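Local structure of mandelate racemase/muconate lactonizing protein (Alicyclobacillus acidocaldarius LAA1, 3QLD) at residues 210-213 against 214-217; 64-67 against 68-72; 123-127 against 128-132; 284-287 against 288-291; 324-327 against 328-331. The protein is of unknown specific function but belongs to the mandelate racemase/muconate lactonizing group of the enolase superfamily, with a TIM-barrel-like C-terminal domain. All blocks are in the same frame, centred on the assembly; numbering follows the deposited sequence.

All five interactions are local, each within one continuous run of chain. Interactions 2 and 5 are largely buried, while interactions 1, 3 and 4 are partly buried with exposed residues. Interaction 2 lies on helix 61-80 of the N-terminal domain and faces the second subunit. Interactions 1 and 4 sit at the ends of barrel-domain helices, about 25 Å apart between centres. Interactions 3 and 4 both end in a Schellman motif, and helix 127-130 of interaction 3 packs against helix 277-289, which carries interaction 4. Interaction 5 is a loop held by turns. Sulfate ions bind at interactions 1 and 2; interactions 3 and 4 rest mainly on backbone bonds and apolar contact.

Interaction 1: 210-213 against 214-217; sequences RQLD and AYDL. With SO4 (sulfate ion), chain F.
Leu212 O receives Tyr215 N in a nearly straight bond of 3.1 Å (169° at the hydrogen). The donor stands above the carbonyl plane. Alongside, Arg210 NH1 makes a salt bridge to Asp213 OD2 at 2.7 Å. Asp213 OD2 offers its anti lone pair and lies close to the Arg210 guanidinium plane. Asp213 is also held by Thr241 and by the backbone of Arg240. The sulfate ion sits at the guanidinium edge and takes bonds from NH1 to O1 and from NH2 to O4. It probably came from the crystallisation liquor. Water 1 donates to Leu212 O and accepts from Leu217 N, both at 2.8 Å; it links the Leu212 carbonyl to the Leu217 N-H. Ala214 N reaches Gln211 O only weakly, at 3.4 Å. Tyr215 CG is anti to its carbonyl carbon (chi1 -49°), which swings CD2 back to 3.6 Å from Leu212 O. Leu212 CB meets Leu217 CD1 at 4.2 Å. Leu212 and Tyr215 also pack on Ile181 of helix 178-187. The arrangement is a helix C-terminus that tightens into a 3-10 turn, here after helix 206-211 and before strand 220-221 of the barrel domain.

Interaction 2: 64-67 against 68-72; sequences AWVM and LVHHL. With SO4 (sulfate ion), chain E.
Met67, a selenomethionine, folds its side chain back against Leu72 and His71, one turn on along the helix. CB lies 3.2 Å from Leu68 N, the next residue. CG is anti to the backbone N (chi1 -180°) and comes to 3.9 Å from Leu72 CG. The chain then bends at chi2 (51°) and again at chi3. SE reaches the two neighbours together, 3.9 Å from His71 CB and 3.9 Å from Leu72 CD2. It is oblique to the His71 ring. Met67 O is gripped by Leu72 N at 2.9 Å and more weakly by His71 N, which marks a wider pi-type turn within helix 61-80. The bonds to Ala64 O, Trp65 O and Val66 O keep the ordinary helical spacing.

On another side of the helix, Val69 CG2 sits over one face of Trp65. This is a CH-pi contact, 3.9 Å from the centroid of the five-membered ring. Val69 CG1 covers a face of the His70 ring. Trp65 NE1 gives a straight bond to sulfate O1 at 2.9 Å, and His70 NE2 binds O3 at 3.0 Å. His384 NE2, in the C-terminal run of histidines, also bonds to this sulfate.

His71 ND1 and NE2 bond to Glu53 and Asp62 of the second subunit. Two carboxylates at one imidazole would favour its protonated form. A buried, probably charged histidine thus links the subunits beside an apolar selenium contact.

Interaction 3: 123-127 against 128-132; sequences TGQPL and VGLLG
The amide-bearing side chain of Gln125 crosses Leu130 at about a right angle. Gln125 CG is anti to the carbonyl carbon (chi1 -67°), and the chain runs on extended from there. Gln125 CB lies 3.8 Å from Leu130 CD2. Gln125 CD is equally near that methyl, but the still shorter approach of OE1 is doubtful in the model. The flat peptide groups that follow are met by N-H donors. Leu130 N bonds to Pro126 O at 3.2 Å, tilted 17° from the carbonyl plane. Leu131 N bonds to Leu127 O at 3.2 Å, nearly along the C=O axis.

These bonds build the short helix 127-130, with Pro126 at its N-cap position. At the other end Gly132 has positive phi and closes a Schellman motif, with Gly132 N bonded to Gly129 O. Gly124, also with positive phi, is where the chain leaves helix 105-123 before this turn begins.

The apolar contact is on the buried side. Leu127 CD1 meets Leu131 CD1 at 3.9 Å, the two side chains crossing at a slant. Both leucines touch Trp116 of helix 105-123 and Phe277 of helix 277-289. Leu130 CB lies close over Leu127 O, at 3.1 Å. Val128 turns to Ile311 of helix 303-313, and the backbone of Leu127 bonds to Cys353.

Interaction 4: 284-287 against 288-291; sequences LDVA and GEAG
Three backbone bonds join Leu284, Asp285 and Val286 to Gly288, Glu289 and Ala290 in the last turns of helix 277-289. Gly288 N reaches Leu284 O at 2.9 Å, and Glu289 N reaches Asp285 O at 3.0 Å. Ala290 N reaches Val286 O at 3.1 Å with a more bent angle of 145°. The helix ends there. Gly291 has positive phi, and its N bonds to Gly288 O at 3.1 Å in a Schellman motif.

The side-chain contacts are few. With CG anti to the carbonyl carbon (chi1 -65°), the Glu289 chain lies back over the Asp285 carbonyl. Glu289 CG comes within 3.2 Å of Asp285 O. Glu289 OE2 ends near Asp285 CB, at 3.8 Å, and by Val286 CG2. Ala290 CB lies 3.4 Å from Val286 O.

The apolar side chains mostly serve other partners. Leu284 and Ala287 both touch Leu317. Val286 packs on Val252, Leu255 and Lys256 of helix 252-261, and Ala290 on Ala259 of the same helix.

Charge gives no attraction inside the contact. Asp285 OD2 and Glu289 OE2 are like-charged groups 5.3 Å apart, and OE2 also lies beside the carbonyl oxygen of Asp285, another acceptor. Negative charge near a helix C-terminus would tend to be mildly unfavourable. Both acids are exposed, so solvent probably screens them. This helix end is held by backbone bonds rather than by side-chain pairing.

Interaction 5: 324-327 against 328-331; sequences LGPS and DRYF
Ser327 O accepts two backbone donors, Tyr330 N and Phe331 N, each at 3.1 Å. Phe331 N lies in the carbonyl plane, while Tyr330 N stands above it. Pro326 O takes Arg329 N, also at 3.1 Å and also from above its plane. The phenol of Tyr330 loops back to the start of the segment, and its OH accepts from Gly325 N at 3.3 Å. Tyr330 CG is anti to the carbonyl carbon (chi1 -41°), which carries the ring past Pro326 O. Arg306 gives weak bonds to that OH and to Gly325 O. Ser327 OG bonds to Ile340 N and to Asp334, so its hydroxyl is satisfied from outside the turn.

Packing is modest. Pro326 and Arg329 lie side by side; Pro326 CD and Arg329 CG are 4.1 Å apart. Asp328 OD1 comes to 3.6 Å from Pro326 CB. Phe331 packs on Leu13 and Leu15, and the backbone of Tyr330 bonds to Lys16. These contacts tie the barrel domain to strand 3-15 and the residue just after it. The arrangement is a pair of overlapping type I turns, with an added i to i+4 bond, in the long loop between helix 303-313 and strand 347-349 of the barrel domain.

Interaction 1: 210-213 against 214-217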
loop_
_atom_site.group_PDB
_atom_site.type_symbol
_atom_site.label_atom_id
_atom_site.label_comp_id
_atom_site.label_asym_id
_atom_site.label_seq_id
_atom_site.Cartn_x
_atom_site.Cartn_y
_atom_site.Cartn_z
ATOM N N ARG A 210 22.692 -9.737 18.522
ATOM C CA ARG A 210 24.115 -9.352 18.516
ATOM C C ARG A 210 25.026 -10.592 18.754
ATOM O O ARG A 210 26.115 -10.678 18.208
ATOM C CB ARG A 210 24.358 -8.318 19.602
ATOM C CG ARG A 210 25.924 -8.027 19.930
ATOM C CD ARG A 210 26.792 -7.309 18.817
ATOM N NE ARG A 210 28.131 -7.047 19.387
ATOM C CZ ARG A 210 29.302 -7.356 18.799
ATOM N NH1 ARG A 210 29.344 -7.930 17.583
ATOM N NH2 ARG A 210 30.450 -7.071 19.435
ATOM N N GLN A 211 24.523 -11.557 19.517
ATOM C CA GLN A 211 25.271 -12.838 19.794
ATOM C C GLN A 211 25.503 -13.575 18.478
ATOM O O GLN A 211 26.480 -14.373 18.331
ATOM C CB GLN A 211 24.499 -13.749 20.752
ATOM C CG GLN A 211 24.266 -13.338 22.242
ATOM C CD GLN A 211 23.199 -14.275 22.948
ATOM O OE1 GLN A 211 23.014 -15.437 22.561
ATOM N NE2 GLN A 211 22.477 -13.740 23.937
ATOM N N LEU A 212 24.610 -13.322 17.517
ATOM C CA LEU A 212 24.727 -13.916 16.210
ATOM C C LEU A 212 25.865 -13.428 15.353
ATOM O O LEU A 212 26.257 -14.103 14.418
ATOM C CB LEU A 212 23.386 -13.929 15.415
ATOM C CG LEU A 212 22.196 -14.527 16.163
ATOM C CD1 LEU A 212 20.977 -14.375 15.200
ATOM C CD2 LEU A 212 22.413 -16.027 16.500
ATOM N N ASP A 213 26.450 -12.277 15.671
ATOM C CA ASP A 213 27.574 -11.771 14.888
ATOM C C ASP A 213 28.747 -12.751 14.904
ATOM O O ASP A 213 29.599 -12.711 14.005
ATOM C CB ASP A 213 28.055 -10.444 15.513
ATOM C CG ASP A 213 27.190 -9.250 15.108
ATOM O OD1 ASP A 213 26.302 -9.382 14.218
ATOM O OD2 ASP A 213 27.391 -8.170 15.714
ATOM N N ALA A 214 28.783 -13.616 15.905
ATOM C CA ALA A 214 29.942 -14.537 16.018
ATOM C C ALA A 214 29.992 -15.562 14.854
ATOM O O ALA A 214 31.053 -16.157 14.600
ATOM C CB ALA A 214 29.956 -15.200 17.356
ATOM N N TYR A 215 28.866 -15.733 14.129
ATOM C CA TYR A 215 28.748 -16.774 13.106
ATOM C C TYR A 215 28.894 -16.399 11.670
ATOM O O TYR A 215 28.706 -17.284 10.788
ATOM C CB TYR A 215 27.461 -17.597 13.355
ATOM C CG TYR A 215 27.375 -18.014 14.782
ATOM C CD1 TYR A 215 28.297 -18.921 15.318
ATOM C CD2 TYR A 215 26.425 -17.485 15.635
ATOM C CE1 TYR A 215 28.243 -19.291 16.670
ATOM C CE2 TYR A 215 26.375 -17.819 16.961
ATOM C CZ TYR A 215 27.302 -18.736 17.477
ATOM O OH TYR A 215 27.248 -19.094 18.814
ATOM N N ASP A 216 29.178 -15.110 11.432
ATOM C CA ASP A 216 29.441 -14.562 10.116
ATOM C C ASP A 216 28.339 -14.862 9.072
ATOM O O ASP A 216 28.635 -15.301 7.978
ATOM C CB ASP A 216 30.847 -15.012 9.630
ATOM C CG ASP A 216 31.950 -14.701 10.660
ATOM O OD1 ASP A 216 31.718 -13.945 11.666
ATOM O OD2 ASP A 216 33.066 -15.235 10.452
ATOM N N LEU A 217 27.071 -14.606 9.449
ATOM C CA LEU A 217 25.910 -14.716 8.527
ATOM C C LEU A 217 26.088 -13.746 7.413
ATOM O O LEU A 217 26.581 -12.659 7.631
ATOM C CB LEU A 217 24.606 -14.397 9.320
ATOM C CG LEU A 217 24.229 -15.337 10.440
ATOM C CD1 LEU A 217 23.087 -14.770 11.286
ATOM C CD2 LEU A 217 23.824 -16.724 9.872
HETATM S S SO4 F . 33.088 -8.091 16.834
HETATM O O1 SO4 F . 31.916 -8.762 16.239
HETATM O O2 SO4 F . 33.636 -8.942 17.903
HETATM O O3 SO4 F . 34.051 -7.833 15.774
HETATM O O4 SO4 F . 32.647 -6.829 17.396
HETATM O O HOH W 1 26.775 -13.183 11.822
#

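Interaction 2: 64-67 against 68-72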
loop_
_atom_site.group_PDB
_atom_site.type_symbol
_atom_site.label_atom_id
_atom_site.label_comp_id
_atom_site.label_asym_id
_atom_site.label_seq_id
_atom_site.Cartn_x
_atom_site.Cartn_y
_atom_site.Cartn_z
ATOM N N ALA A 64 -5.336 -7.734 -7.147
ATOM C CA ALA A 64 -4.534 -7.500 -8.354
ATOM C C ALA A 64 -5.393 -7.776 -9.638
ATOM O O ALA A 64 -5.306 -7.084 -10.640
ATOM C CB ALA A 64 -3.217 -8.441 -8.320
ATOM N N TRP A 65 -6.227 -8.793 -9.585
ATOM C CA TRP A 65 -7.059 -9.129 -10.752
ATOM C C TRP A 65 -7.943 -7.943 -11.093
ATOM O O TRP A 65 -7.981 -7.445 -12.237
ATOM C CB TRP A 65 -7.885 -10.379 -10.406
ATOM C CG TRP A 65 -8.822 -10.759 -11.559
ATOM C CD1 TRP A 65 -10.175 -10.420 -11.721
ATOM C CD2 TRP A 65 -8.445 -11.479 -12.725
ATOM N NE1 TRP A 65 -10.634 -10.923 -12.945
ATOM C CE2 TRP A 65 -9.600 -11.585 -13.560
ATOM C CE3 TRP A 65 -7.229 -12.082 -13.142
ATOM C CZ2 TRP A 65 -9.578 -12.282 -14.784
ATOM C CZ3 TRP A 65 -7.223 -12.778 -14.348
ATOM C CH2 TRP A 65 -8.382 -12.873 -15.142
ATOM N N VAL A 66 -8.650 -7.390 -10.099
ATOM C CA VAL A 66 -9.537 -6.257 -10.419
ATOM C C VAL A 66 -8.817 -4.983 -10.735
ATOM O O VAL A 66 -9.311 -4.159 -11.463
ATOM C CB VAL A 66 -10.675 -5.998 -9.302
ATOM C CG1 VAL A 66 -11.567 -7.211 -9.199
ATOM C CG2 VAL A 66 -10.092 -5.658 -7.956
HETATM N N MSE A 67 -7.669 -4.769 -10.099
HETATM C CA MSE A 67 -6.809 -3.645 -10.419
HETATM C C MSE A 67 -6.442 -3.768 -11.927
HETATM O O MSE A 67 -6.521 -2.777 -12.669
HETATM C CB MSE A 67 -5.592 -3.693 -9.449
HETATM C CG MSE A 67 -4.508 -2.587 -9.580
HETATM SE SE MSE A 67 -5.097 -0.736 -9.583
HETATM C CE MSE A 67 -6.251 -0.918 -8.109
ATOM N N LEU A 68 -6.057 -4.958 -12.352
ATOM C CA LEU A 68 -5.627 -5.114 -13.797
ATOM C C LEU A 68 -6.790 -4.893 -14.772
ATOM O O LEU A 68 -6.736 -4.050 -15.644
ATOM C CB LEU A 68 -4.979 -6.484 -14.012
ATOM C CG LEU A 68 -3.588 -6.545 -13.390
ATOM C CD1 LEU A 68 -3.162 -7.999 -13.194
ATOM C CD2 LEU A 68 -2.513 -5.726 -14.219
ATOM N N VAL A 69 -7.873 -5.615 -14.551
ATOM C CA VAL A 69 -9.055 -5.524 -15.407
ATOM C C VAL A 69 -9.669 -4.154 -15.461
ATOM O O VAL A 69 -9.968 -3.672 -16.575
ATOM C CB VAL A 69 -10.100 -6.577 -14.943
ATOM C CG1 VAL A 69 -11.499 -6.445 -15.684
ATOM C CG2 VAL A 69 -9.533 -8.015 -15.014
ATOM N N HIS A 70 -9.912 -3.531 -14.290
ATOM C CA HIS A 70 -10.761 -2.359 -14.272
ATOM C C HIS A 70 -9.982 -1.046 -14.228
ATOM O O HIS A 70 -10.597 0.011 -14.399
ATOM C CB HIS A 70 -11.824 -2.479 -13.145
ATOM C CG HIS A 70 -12.778 -3.619 -13.349
ATOM N ND1 HIS A 70 -13.760 -3.592 -14.327
ATOM C CD2 HIS A 70 -12.892 -4.826 -12.739
ATOM C CE1 HIS A 70 -14.450 -4.714 -14.288
ATOM N NE2 HIS A 70 -13.927 -5.499 -13.358
ATOM N N HIS A 71 -8.655 -1.088 -14.023
ATOM C CA HIS A 71 -7.884 0.122 -13.878
ATOM C C HIS A 71 -6.613 0.263 -14.700
ATOM O O HIS A 71 -6.438 1.275 -15.439
ATOM C CB HIS A 71 -7.535 0.351 -12.395
ATOM C CG HIS A 71 -8.745 0.400 -11.537
ATOM N ND1 HIS A 71 -9.437 1.577 -11.319
ATOM C CD2 HIS A 71 -9.512 -0.600 -11.015
ATOM C CE1 HIS A 71 -10.526 1.313 -10.596
ATOM N NE2 HIS A 71 -10.611 0.001 -10.424
ATOM N N LEU A 72 -5.735 -0.731 -14.577
ATOM C CA LEU A 72 -4.438 -0.660 -15.236
ATOM C C LEU A 72 -4.517 -0.977 -16.736
ATOM O O LEU A 72 -4.014 -0.194 -17.523
ATOM C CB LEU A 72 -3.396 -1.559 -14.531
ATOM C CG LEU A 72 -3.204 -1.317 -13.045
ATOM C CD1 LEU A 72 -1.905 -2.072 -12.638
ATOM C CD2 LEU A 72 -3.058 0.164 -12.786
HETATM S S SO4 E . -14.171 -9.566 -13.009
HETATM O O1 SO4 E . -13.296 -10.320 -13.925
HETATM O O2 SO4 E . -13.456 -9.058 -11.836
HETATM O O3 SO4 E . -14.743 -8.410 -13.723
HETATM O O4 SO4 E . -15.226 -10.493 -12.562
#

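Interaction 3: 123-127 against 128-132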
loop_
_atom_site.group_PDB
_atom_site.type_symbol
_atom_site.label_atom_id
_atom_site.label_comp_id
_atom_site.label_asym_id
_atom_site.label_seq_id
_atom_site.Cartn_x
_atom_site.Cartn_y
_atom_site.Cartn_z
ATOM N N THR A 123 11.823 -7.617 -31.295
ATOM C CA THR A 123 13.121 -7.233 -31.845
ATOM C C THR A 123 14.075 -8.419 -31.931
ATOM O O THR A 123 15.174 -8.272 -32.426
ATOM C CB THR A 123 13.810 -6.059 -31.058
ATOM O OG1 THR A 123 14.237 -6.505 -29.767
ATOM C CG2 THR A 123 12.926 -4.768 -30.974
ATOM N N GLY A 124 13.649 -9.592 -31.455
ATOM C CA GLY A 124 14.467 -10.817 -31.452
ATOM C C GLY A 124 15.792 -10.663 -30.683
ATOM O O GLY A 124 16.803 -11.255 -31.047
ATOM N N GLN A 125 15.774 -9.864 -29.619
ATOM C CA GLN A 125 16.970 -9.666 -28.802
ATOM C C GLN A 125 16.783 -10.313 -27.445
ATOM O O GLN A 125 15.687 -10.233 -26.892
ATOM C CB GLN A 125 17.199 -8.171 -28.614
ATOM C CG GLN A 125 17.557 -7.462 -29.913
ATOM C CD GLN A 125 18.329 -6.174 -29.689
ATOM O OE1 GLN A 125 18.101 -5.461 -28.712
ATOM N NE2 GLN A 125 19.260 -5.878 -30.591
ATOM N N PRO A 126 17.823 -10.997 -26.924
ATOM C CA PRO A 126 17.752 -11.506 -25.570
ATOM C C PRO A 126 17.300 -10.416 -24.569
ATOM O O PRO A 126 17.867 -9.308 -24.522
ATOM C CB PRO A 126 19.189 -11.951 -25.287
ATOM C CG PRO A 126 19.695 -12.470 -26.676
ATOM C CD PRO A 126 18.979 -11.547 -27.680
ATOM N N LEU A 127 16.245 -10.717 -23.812
ATOM C CA LEU A 127 15.747 -9.786 -22.773
ATOM C C LEU A 127 16.836 -9.409 -21.784
ATOM O O LEU A 127 16.988 -8.240 -21.471
ATOM C CB LEU A 127 14.499 -10.350 -22.047
ATOM C CG LEU A 127 13.922 -9.445 -20.922
ATOM C CD1 LEU A 127 13.558 -8.016 -21.415
ATOM C CD2 LEU A 127 12.679 -10.096 -20.394
ATOM N N VAL A 128 17.633 -10.378 -21.330
ATOM C CA VAL A 128 18.724 -10.056 -20.396
ATOM C C VAL A 128 19.810 -8.985 -20.857
ATOM O O VAL A 128 20.171 -8.053 -20.106
ATOM C CB VAL A 128 19.352 -11.325 -19.815
ATOM C CG1 VAL A 128 20.176 -12.074 -20.890
ATOM C CG2 VAL A 128 20.243 -10.970 -18.620
ATOM N N GLY A 129 20.250 -9.078 -22.117
ATOM C CA GLY A 129 21.163 -8.083 -22.709
ATOM C C GLY A 129 20.457 -6.751 -22.838
ATOM O O GLY A 129 21.077 -5.659 -22.763
ATOM N N LEU A 130 19.149 -6.818 -23.028
ATOM C CA LEU A 130 18.378 -5.595 -23.172
ATOM C C LEU A 130 18.410 -4.773 -21.889
ATOM O O LEU A 130 18.447 -3.544 -21.942
ATOM C CB LEU A 130 16.943 -5.910 -23.585
ATOM C CG LEU A 130 16.692 -6.181 -25.069
ATOM C CD1 LEU A 130 15.300 -5.753 -25.346
ATOM C CD2 LEU A 130 17.646 -5.410 -25.992
ATOM N N LEU A 131 18.392 -5.476 -20.751
ATOM C CA LEU A 131 18.481 -4.881 -19.411
ATOM C C LEU A 131 19.906 -4.751 -18.851
ATOM O O LEU A 131 20.071 -4.306 -17.716
ATOM C CB LEU A 131 17.647 -5.694 -18.413
ATOM C CG LEU A 131 16.163 -5.797 -18.811
ATOM C CD1 LEU A 131 15.544 -7.046 -18.231
ATOM C CD2 LEU A 131 15.437 -4.560 -18.413
ATOM N N GLY A 132 20.933 -5.147 -19.610
ATOM C CA GLY A 132 22.319 -4.998 -19.113
ATOM C C GLY A 132 22.776 -6.088 -18.140
ATOM O O GLY A 132 23.656 -5.889 -17.291
#

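Interaction 4: 284-287 against 288-291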
loop_
_atom_site.group_PDB
_atom_site.type_symbol
_atom_site.label_atom_id
_atom_site.label_comp_id
_atom_site.label_asym_id
_atom_site.label_seq_id
_atom_site.Cartn_x
_atom_site.Cartn_y
_atom_site.Cartn_z
ATOM N N LEU A 284 18.830 -0.822 -8.031
ATOM C CA LEU A 284 20.203 -1.297 -8.002
ATOM C C LEU A 284 21.209 -0.113 -8.055
ATOM O O LEU A 284 22.272 -0.188 -7.454
ATOM C CB LEU A 284 20.464 -2.266 -9.153
ATOM C CG LEU A 284 19.747 -3.606 -9.054
ATOM C CD1 LEU A 284 20.185 -4.588 -10.154
ATOM C CD2 LEU A 284 19.928 -4.233 -7.659
ATOM N N ASP A 285 20.860 0.936 -8.791
ATOM C CA ASP A 285 21.679 2.164 -8.857
ATOM C C ASP A 285 21.853 2.696 -7.464
ATOM O O ASP A 285 22.976 2.944 -7.021
ATOM C CB ASP A 285 21.011 3.269 -9.697
ATOM C CG ASP A 285 21.368 3.159 -11.152
ATOM O OD1 ASP A 285 22.288 2.374 -11.463
ATOM O OD2 ASP A 285 20.732 3.833 -12.006
ATOM N N VAL A 286 20.726 2.904 -6.799
ATOM C CA VAL A 286 20.729 3.479 -5.454
ATOM C C VAL A 286 21.406 2.563 -4.439
ATOM O O VAL A 286 22.133 3.068 -3.552
ATOM C CB VAL A 286 19.298 3.895 -4.962
ATOM C CG1 VAL A 286 19.315 4.345 -3.436
ATOM C CG2 VAL A 286 18.726 5.032 -5.807
ATOM N N ALA A 287 21.198 1.245 -4.527
ATOM C CA ALA A 287 21.868 0.326 -3.571
ATOM C C ALA A 287 23.414 0.315 -3.755
ATOM O O ALA A 287 24.205 0.327 -2.762
ATOM C CB ALA A 287 21.321 -1.062 -3.657
ATOM N N GLY A 288 23.833 0.274 -5.020
ATOM C CA GLY A 288 25.285 0.331 -5.348
ATOM C C GLY A 288 25.916 1.647 -4.850
ATOM O O GLY A 288 26.963 1.593 -4.227
ATOM N N GLU A 289 25.274 2.801 -5.086
ATOM C CA GLU A 289 25.774 4.132 -4.605
ATOM C C GLU A 289 25.946 4.117 -3.064
ATOM O O GLU A 289 26.875 4.739 -2.486
ATOM C CB GLU A 289 24.798 5.277 -4.924
ATOM C CG GLU A 289 24.501 5.656 -6.379
ATOM C CD GLU A 289 23.129 6.425 -6.553
ATOM O OE1 GLU A 289 22.783 7.326 -5.724
ATOM O OE2 GLU A 289 22.374 6.120 -7.528
ATOM N N ALA A 290 25.021 3.424 -2.408
ATOM C CA ALA A 290 25.021 3.285 -0.965
ATOM C C ALA A 290 25.924 2.206 -0.389
ATOM O O ALA A 290 25.990 2.071 0.802
ATOM C CB ALA A 290 23.575 3.103 -0.455
ATOM N N GLY A 291 26.606 1.412 -1.198
ATOM C CA GLY A 291 27.437 0.360 -0.599
ATOM C C GLY A 291 26.716 -0.928 -0.194
ATOM O O GLY A 291 27.323 -1.829 0.401
#

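Interaction 5: 324-327 against 328-331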
loop_
_atom_site.group_PDB
_atom_site.type_symbol
_atom_site.label_atom_id
_atom_site.label_comp_id
_atom_site.label_asym_id
_atom_site.label_seq_id
_atom_site.Cartn_x
_atom_site.Cartn_y
_atom_site.Cartn_z
ATOM N N LEU A 324 15.623 -18.353 -6.183
ATOM C CA LEU A 324 14.792 -18.890 -7.278
ATOM C C LEU A 324 15.463 -20.179 -7.700
ATOM O O LEU A 324 16.526 -20.118 -8.268
ATOM C CB LEU A 324 14.781 -17.931 -8.473
ATOM C CG LEU A 324 14.043 -16.584 -8.234
ATOM C CD1 LEU A 324 14.275 -15.648 -9.389
ATOM C CD2 LEU A 324 12.529 -16.843 -8.083
ATOM N N GLY A 325 14.858 -21.312 -7.352
ATOM C CA GLY A 325 15.413 -22.624 -7.580
ATOM C C GLY A 325 14.686 -23.345 -8.699
ATOM O O GLY A 325 13.836 -22.774 -9.371
ATOM N N PRO A 326 15.024 -24.604 -8.915
ATOM C CA PRO A 326 14.390 -25.319 -10.050
ATOM C C PRO A 326 12.880 -25.493 -9.894
ATOM O O PRO A 326 12.388 -25.682 -8.751
ATOM C CB PRO A 326 15.081 -26.689 -10.021
ATOM C CG PRO A 326 16.406 -26.435 -9.330
ATOM C CD PRO A 326 15.996 -25.452 -8.206
ATOM N N SER A 327 12.160 -25.451 -11.037
ATOM C CA SER A 327 10.692 -25.624 -11.125
ATOM C C SER A 327 10.203 -26.769 -10.283
ATOM O O SER A 327 9.158 -26.710 -9.649
ATOM C CB SER A 327 10.283 -26.045 -12.561
ATOM O OG SER A 327 10.517 -25.041 -13.499
ATOM N N ASP A 328 10.950 -27.861 -10.356
ATOM C CA ASP A 328 10.460 -29.107 -9.846
ATOM C C ASP A 328 10.459 -29.182 -8.315
ATOM O O ASP A 328 9.841 -30.080 -7.761
ATOM C CB ASP A 328 11.201 -30.287 -10.489
ATOM C CG ASP A 328 12.681 -30.367 -10.089
ATOM O OD1 ASP A 328 13.154 -29.589 -9.227
ATOM O OD2 ASP A 328 13.393 -31.236 -10.666
ATOM N N ARG A 329 11.117 -28.235 -7.631
ATOM C CA ARG A 329 11.096 -28.239 -6.158
ATOM C C ARG A 329 9.677 -27.887 -5.687
ATOM O O ARG A 329 9.265 -28.192 -4.549
ATOM C CB ARG A 329 12.135 -27.268 -5.558
ATOM C CG ARG A 329 13.620 -27.722 -5.773
ATOM C CD ARG A 329 14.552 -27.407 -4.559
ATOM N NE ARG A 329 13.925 -27.691 -3.256
ATOM C CZ ARG A 329 14.439 -28.456 -2.282
ATOM N NH1 ARG A 329 15.629 -29.041 -2.426
ATOM N NH2 ARG A 329 13.739 -28.642 -1.150
ATOM N N TYR A 330 8.923 -27.291 -6.601
ATOM C CA TYR A 330 7.661 -26.660 -6.250
ATOM C C TYR A 330 6.436 -27.305 -6.972
ATOM O O TYR A 330 5.398 -27.515 -6.328
ATOM C CB TYR A 330 7.730 -25.131 -6.466
ATOM C CG TYR A 330 8.994 -24.304 -6.062
ATOM C CD1 TYR A 330 9.405 -24.114 -4.707
ATOM C CD2 TYR A 330 9.720 -23.622 -7.049
ATOM C CE1 TYR A 330 10.579 -23.269 -4.376
ATOM C CE2 TYR A 330 10.844 -22.805 -6.740
ATOM C CZ TYR A 330 11.273 -22.606 -5.421
ATOM O OH TYR A 330 12.393 -21.748 -5.245
ATOM N N PHE A 331 6.574 -27.638 -8.267
ATOM C CA PHE A 331 5.437 -28.126 -9.090
ATOM C C PHE A 331 5.670 -29.411 -9.896
ATOM O O PHE A 331 6.614 -29.464 -10.668
ATOM C CB PHE A 331 5.098 -27.070 -10.125
ATOM C CG PHE A 331 4.809 -25.718 -9.554
ATOM C CD1 PHE A 331 3.610 -25.476 -8.905
ATOM C CD2 PHE A 331 5.708 -24.650 -9.744
ATOM C CE1 PHE A 331 3.310 -24.211 -8.387
ATOM C CE2 PHE A 331 5.421 -23.369 -9.242
ATOM C CZ PHE A 331 4.203 -23.160 -8.538
#